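Local coordinates for protein peroxiredoxin (Mycobacterium tuberculosis, PDB 5EPF) that reduces hydrogen peroxide and organic hydroperoxides to water and alcohols as a thiol-specific peroxidase, protecting the cell from oxidative stress, at residues Pro50-Glu55 / Val122-Phe127; Val39-Tyr44 / Ser72-Ser77. All blocks are in the same frame, centred on the assembly; numbering follows the deposited sequence.

Interaction 1. Residues Pro50-Glu55 / Val122-Phe127; sequences PGCTKE and VKRTTF
With CG anti to the backbone N in each (Arg124 chi1 -174°), Glu55 and Arg124 slide past each other in opposite directions. The Glu55 chain stays extended beyond CG, whereas Arg124, coming from the loop that leads into strand 125-129, bends at its third torsion (chi3 -48°), which turns the guanidinium back toward the first turn of helix 50-61. This is the peroxiredoxin active site on the thioredoxin fold: Cys52, the residue that forms the sulfenic acid intermediate, closes the family motif that runs from Pro45 through Thr49. The bond at its centre is a salt bridge in which Arg124 NH1 donates to Glu55 OE1 at 2.8 Å, with an N-H...O angle of 155°. OE1 lies almost in the guanidinium plane and is met nearly along its own C-O bond, yet the carboxylate plane is steeply turned from the guanidinium. The grip is therefore a single end-on bond. In one of the two deposited conformers of Cys52, SG sits obliquely to the guanidinium, 3.2 Å from Arg124 NH1 and 3.3 Å from Arg124 NH2, a tentative contact that holds for this conformer alone. Arginine suits this place because its long chain spans the gap from the loop to the carboxylate and, in this conformer, its guanidinium lies beside the sulfur. Glu55, one helical turn after Gly51, probably fixes the rotation of the guanidinium. Its methylene chain also brings the carboxylate near strand 125-129, where Thr126 is held by His148 of helix 145-158. Glu55 OE2 and Thr126 OG1 are 3.7 Å apart and are joined by one water, which donates to Glu55 OE2 at 2.6 Å and accepts from Thr126 OG1 at 2.8 Å.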
loop_
_atom_site.group_PDB
_atom_site.type_symbol
_atom_site.label_atom_id
_atom_site.label_comp_id
_atom_site.label_asym_id
_atom_site.label_seq_id
_atom_site.Cartn_x
_atom_site.Cartn_y
_atom_site.Cartn_z
ATOM N N PRO A 50 12.579 -10.313 4.422
ATOM C CA PRO A 50 11.855 -11.516 3.960
ATOM C C PRO A 50 10.340 -11.429 4.083
ATOM O O PRO A 50 9.631 -11.864 3.165
ATOM C CB PRO A 50 12.479 -12.639 4.804
ATOM C CG PRO A 50 13.883 -12.125 5.073
ATOM C CD PRO A 50 13.661 -10.666 5.364
ATOM N N GLY A 51 9.813 -10.867 5.172
ATOM C CA GLY A 51 8.368 -10.797 5.316
ATOM C C GLY A 51 7.748 -9.820 4.339
ATOM O O GLY A 51 6.704 -10.099 3.743
ATOM N N CYS A 52 8.385 -8.668 4.149
ATOM C CA CYS A 52 7.869 -7.690 3.196
ATOM C C CYS A 52 7.998 -8.209 1.766
ATOM O O CYS A 52 7.118 -7.976 0.934
ATOM C CB CYS A 52 8.549 -6.327 3.405
ATOM S SG CYS A 52 8.251 -5.553 5.061
ATOM N N THR A 53 9.091 -8.911 1.460
ATOM C CA THR A 53 9.219 -9.545 0.152
ATOM C C THR A 53 8.098 -10.556 -0.084
ATOM O O THR A 53 7.480 -10.571 -1.158
ATOM C CB THR A 53 10.591 -10.208 0.046
ATOM O OG1 THR A 53 11.601 -9.203 0.178
ATOM C CG2 THR A 53 10.745 -10.937 -1.278
ATOM N N LYS A 54 7.771 -11.373 0.928
ATOM C CA LYS A 54 6.669 -12.321 0.771
ATOM C C LYS A 54 5.359 -11.587 0.496
ATOM O O LYS A 54 4.630 -11.922 -0.445
ATOM C CB LYS A 54 6.539 -13.189 2.022
ATOM C CG LYS A 54 5.473 -14.273 1.905
ATOM C CD LYS A 54 5.512 -15.222 3.130
ATOM C CE LYS A 54 4.450 -16.320 3.059
ATOM N NZ LYS A 54 4.656 -17.242 1.898
ATOM N N GLU A 55 5.057 -10.558 1.294
ATOM C CA GLU A 55 3.800 -9.831 1.133
ATOM C C GLU A 55 3.705 -9.188 -0.248
ATOM O O GLU A 55 2.688 -9.329 -0.944
ATOM C CB GLU A 55 3.685 -8.766 2.227
ATOM C CG GLU A 55 2.393 -7.988 2.102
ATOM C CD GLU A 55 2.260 -6.801 3.021
ATOM O OE1 GLU A 55 3.178 -6.481 3.797
ATOM O OE2 GLU A 55 1.187 -6.144 2.945
ATOM N N VAL A 122 7.177 1.777 9.471
ATOM C CA VAL A 122 5.731 1.850 9.716
ATOM C C VAL A 122 5.217 0.529 10.269
ATOM O O VAL A 122 5.843 -0.529 10.130
ATOM C CB VAL A 122 4.969 2.223 8.435
ATOM C CG1 VAL A 122 5.346 3.623 7.976
ATOM C CG2 VAL A 122 5.180 1.181 7.329
ATOM N N LYS A 123 4.033 0.591 10.872
ATOM C CA LYS A 123 3.314 -0.608 11.274
ATOM C C LYS A 123 2.646 -1.214 10.035
ATOM O O LYS A 123 1.964 -0.513 9.288
ATOM C CB LYS A 123 2.259 -0.209 12.313
ATOM C CG LYS A 123 1.440 -1.330 12.897
ATOM C CD LYS A 123 0.522 -0.817 14.011
ATOM C CE LYS A 123 -0.212 -1.954 14.674
ATOM N NZ LYS A 123 -0.997 -1.471 15.848
ATOM N N ARG A 124 2.853 -2.513 9.807
ATOM C CA ARG A 124 2.366 -3.197 8.604
ATOM C C ARG A 124 0.838 -3.209 8.556
ATOM O O ARG A 124 0.197 -3.851 9.389
ATOM C CB ARG A 124 2.892 -4.633 8.564
ATOM C CG ARG A 124 2.554 -5.357 7.270
ATOM C CD ARG A 124 2.986 -6.836 7.204
ATOM N NE ARG A 124 4.372 -7.077 7.620
ATOM C CZ ARG A 124 5.443 -7.039 6.826
ATOM N NH1 ARG A 124 5.323 -6.768 5.530
ATOM N NH2 ARG A 124 6.654 -7.283 7.325
ATOM N N THR A 125 0.244 -2.519 7.587
ATOM C CA THR A 125 -1.197 -2.296 7.554
ATOM C C THR A 125 -1.604 -2.056 6.114
ATOM O O THR A 125 -0.915 -1.324 5.400
ATOM C CB THR A 125 -1.579 -1.048 8.373
ATOM O OG1 THR A 125 -0.828 -0.991 9.594
ATOM C CG2 THR A 125 -3.045 -1.033 8.693
ATOM N N THR A 126 -2.725 -2.647 5.698
ATOM C CA THR A 126 -3.242 -2.472 4.346
ATOM C C THR A 126 -4.620 -1.841 4.375
ATOM O O THR A 126 -5.493 -2.263 5.148
ATOM C CB THR A 126 -3.280 -3.815 3.624
ATOM O OG1 THR A 126 -1.945 -4.339 3.580
ATOM C CG2 THR A 126 -3.841 -3.700 2.216
ATOM N N PHE A 127 -4.818 -0.851 3.506
ATOM C CA PHE A 127 -6.095 -0.150 3.384
ATOM C C PHE A 127 -6.643 -0.369 1.984
ATOM O O PHE A 127 -5.972 -0.048 0.995
ATOM C CB PHE A 127 -5.893 1.346 3.645
ATOM C CG PHE A 127 -5.364 1.629 5.025
ATOM C CD1 PHE A 127 -6.221 1.827 6.098
ATOM C CD2 PHE A 127 -3.991 1.645 5.264
ATOM C CE1 PHE A 127 -5.746 2.041 7.380
ATOM C CE2 PHE A 127 -3.491 1.867 6.557
ATOM C CZ PHE A 127 -4.382 2.067 7.602
HETATM O O HOH W 1 0.685 -4.101 4.465
#

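Interaction 2. Residues Val39-Tyr44 / Ser72-Ser77; sequences VVLFFY and SRVGIS
Ile76 gives up the most surface in this pairing of two parallel strands, wedged between Leu41 and Phe43. Its CG2, held between the backbone N and the carbonyl carbon, stands over the centre of the Phe43 ring at 3.6 Å from the centroid, a CH-pi contact, and lies 3.6 Å from Leu41 CD1. The beta-branch lets CG1 and CD1 continue alongside the Phe43 ring instead, with CD1 3.7 Å from Phe43 CE1. Val74, two residues back on the same face, spreads its two methyls: CG2 meets Val39 CG1 at 3.8 Å, and CG1 meets Leu41 CD1. Branched aliphatic side chains, with Phe43 among them, suit this buried row, which helix 104-109 adjoins at Ile76, Leu41 and Phe43. Tyr44 makes its contact differently. Its ring swings across strand 72-77, with Ile76 O and Ser77 CB over one face and Gly75 CA at the edge, while its hydroxyl is hydrogen-bonded to Gln84. On the other face of the sheet from Ile76 and Val74, Gly75 CA stands over the Phe42 ring in a CH-pi contact, 3.6 Å from its centroid; glycine, having no side chain, lets the ring come this close. Five backbone hydrogen bonds fix the register; Tyr44 N closes the series on Ile76 O at 3.0 Å, and Tyr44 itself packs on Cys52 of helix 50-61. Such adjacent parallel strands, joined through intervening helices, form the beta-alpha-beta crossover at the centre of the thioredoxin fold.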
loop_
_atom_site.group_PDB
_atom_site.type_symbol
_atom_site.label_atom_id
_atom_site.label_comp_id
_atom_site.label_asym_id
_atom_site.label_seq_id
_atom_site.Cartn_x
_atom_site.Cartn_y
_atom_site.Cartn_z
ATOM N N VAL A 39 -7.956 1.324 -4.886
ATOM C CA VAL A 39 -6.526 1.121 -4.649
ATOM C C VAL A 39 -6.360 0.309 -3.368
ATOM O O VAL A 39 -6.934 0.651 -2.326
ATOM C CB VAL A 39 -5.787 2.469 -4.507
ATOM C CG1 VAL A 39 -4.413 2.270 -3.867
ATOM C CG2 VAL A 39 -5.656 3.188 -5.877
ATOM N N VAL A 40 -5.541 -0.731 -3.420
ATOM C CA VAL A 40 -5.126 -1.463 -2.231
ATOM C C VAL A 40 -3.756 -0.905 -1.845
ATOM O O VAL A 40 -2.744 -1.184 -2.509
ATOM C CB VAL A 40 -5.078 -2.973 -2.483
ATOM C CG1 VAL A 40 -4.690 -3.696 -1.192
ATOM C CG2 VAL A 40 -6.414 -3.471 -2.996
ATOM N N LEU A 41 -3.734 -0.087 -0.785
ATOM C CA LEU A 41 -2.549 0.652 -0.348
ATOM C C LEU A 41 -1.946 -0.127 0.816
ATOM O O LEU A 41 -2.541 -0.187 1.897
ATOM C CB LEU A 41 -2.936 2.068 0.098
ATOM C CG LEU A 41 -1.777 2.980 0.511
ATOM C CD1 LEU A 41 -0.856 3.274 -0.686
ATOM C CD2 LEU A 41 -2.321 4.269 1.132
ATOM N N PHE A 42 -0.804 -0.770 0.588
ATOM C CA PHE A 42 -0.232 -1.663 1.585
ATOM C C PHE A 42 1.046 -1.058 2.152
ATOM O O PHE A 42 2.051 -0.927 1.440
ATOM C CB PHE A 42 -0.098 -3.118 1.104
ATOM C CG PHE A 42 0.935 -3.396 0.010
ATOM C CD1 PHE A 42 2.203 -3.880 0.338
ATOM C CD2 PHE A 42 0.603 -3.295 -1.337
ATOM C CE1 PHE A 42 3.130 -4.195 -0.650
ATOM C CE2 PHE A 42 1.540 -3.608 -2.338
ATOM C CZ PHE A 42 2.785 -4.072 -1.981
ATOM N N PHE A 43 0.991 -0.677 3.433
ATOM C CA PHE A 43 2.151 -0.156 4.152
ATOM C C PHE A 43 2.974 -1.341 4.647
ATOM O O PHE A 43 2.454 -2.239 5.325
ATOM C CB PHE A 43 1.697 0.633 5.379
ATOM C CG PHE A 43 1.174 2.009 5.091
ATOM C CD1 PHE A 43 1.997 3.123 5.166
ATOM C CD2 PHE A 43 -0.171 2.192 4.796
ATOM C CE1 PHE A 43 1.486 4.405 4.914
ATOM C CE2 PHE A 43 -0.698 3.449 4.568
ATOM C CZ PHE A 43 0.136 4.563 4.624
ATOM N N TYR A 44 4.268 -1.314 4.359
ATOM C CA TYR A 44 5.159 -2.356 4.853
ATOM C C TYR A 44 6.346 -1.729 5.569
ATOM O O TYR A 44 6.790 -0.634 5.204
ATOM C CB TYR A 44 5.640 -3.299 3.735
ATOM C CG TYR A 44 6.281 -2.614 2.537
ATOM C CD1 TYR A 44 7.637 -2.281 2.532
ATOM C CD2 TYR A 44 5.530 -2.333 1.392
ATOM C CE1 TYR A 44 8.223 -1.673 1.414
ATOM C CE2 TYR A 44 6.103 -1.725 0.296
ATOM C CZ TYR A 44 7.443 -1.408 0.307
ATOM O OH TYR A 44 7.986 -0.820 -0.801
ATOM N N SER A 72 -6.287 -1.659 -8.227
ATOM C CA SER A 72 -4.846 -1.587 -8.354
ATOM C C SER A 72 -4.160 -1.639 -6.993
ATOM O O SER A 72 -4.727 -1.310 -5.955
ATOM C CB SER A 72 -4.437 -0.336 -9.105
ATOM O OG SER A 72 -4.709 0.789 -8.311
ATOM N N ARG A 73 -2.920 -2.070 -7.032
ATOM C CA ARG A 73 -2.088 -2.320 -5.865
ATOM C C ARG A 73 -1.039 -1.219 -5.795
ATOM O O ARG A 73 -0.444 -0.874 -6.812
ATOM C CB ARG A 73 -1.338 -3.661 -6.095
ATOM C CG ARG A 73 -2.254 -4.856 -6.419
ATOM C CD ARG A 73 -1.528 -5.930 -7.209
ATOM N NE ARG A 73 -1.317 -5.452 -8.548
ATOM C CZ ARG A 73 -0.426 -5.939 -9.390
ATOM N NH1 ARG A 73 0.310 -7.010 -9.099
ATOM N NH2 ARG A 73 -0.321 -5.375 -10.570
ATOM N N VAL A 74 -0.794 -0.682 -4.603
ATOM C CA VAL A 74 0.224 0.346 -4.388
ATOM C C VAL A 74 0.912 0.049 -3.061
ATOM O O VAL A 74 0.263 0.052 -2.007
ATOM C CB VAL A 74 -0.357 1.770 -4.353
ATOM C CG1 VAL A 74 0.737 2.804 -4.054
ATOM C CG2 VAL A 74 -1.070 2.110 -5.670
ATOM N N GLY A 75 2.236 -0.218 -3.093
ATOM C CA GLY A 75 2.987 -0.378 -1.858
ATOM C C GLY A 75 3.483 0.958 -1.353
ATOM O O GLY A 75 3.654 1.894 -2.133
ATOM N N ILE A 76 3.741 1.049 -0.051
ATOM C CA ILE A 76 4.205 2.299 0.543
ATOM C C ILE A 76 5.007 1.986 1.795
ATOM O O ILE A 76 4.645 1.108 2.590
ATOM C CB ILE A 76 3.020 3.266 0.806
ATOM C CG1 ILE A 76 3.474 4.582 1.454
ATOM C CG2 ILE A 76 1.902 2.580 1.597
ATOM C CD1 ILE A 76 2.371 5.634 1.517
ATOM N N SER A 77 6.119 2.697 1.960
ATOM C CA SER A 77 6.898 2.603 3.191
ATOM C C SER A 77 7.698 3.894 3.337
ATOM O O SER A 77 7.675 4.758 2.456
ATOM C CB SER A 77 7.849 1.398 3.172
ATOM O OG SER A 77 8.919 1.683 2.276
#

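From the N terminus, the chain lays down 39-44, turns through the active-site loop into 50-55, and returns along 72-77; there interaction 2 closes a loop of 27 residues, mostly helical. It then makes further helices and strands before 122-127 comes back to the site, where interaction 1 closes a loop of 66 residues. The segments alternate, so the two contacts cross and neither nests in the other. They share the central sheet: strand 39-43 has 72-77 on one side, parallel, and 125-129 on the other, antiparallel. Probable backbone hydrogen bonds, such as Phe43 N to Thr125 O at 2.8 Å, join them. Together they tie helix 50-61 to three adjacent strands.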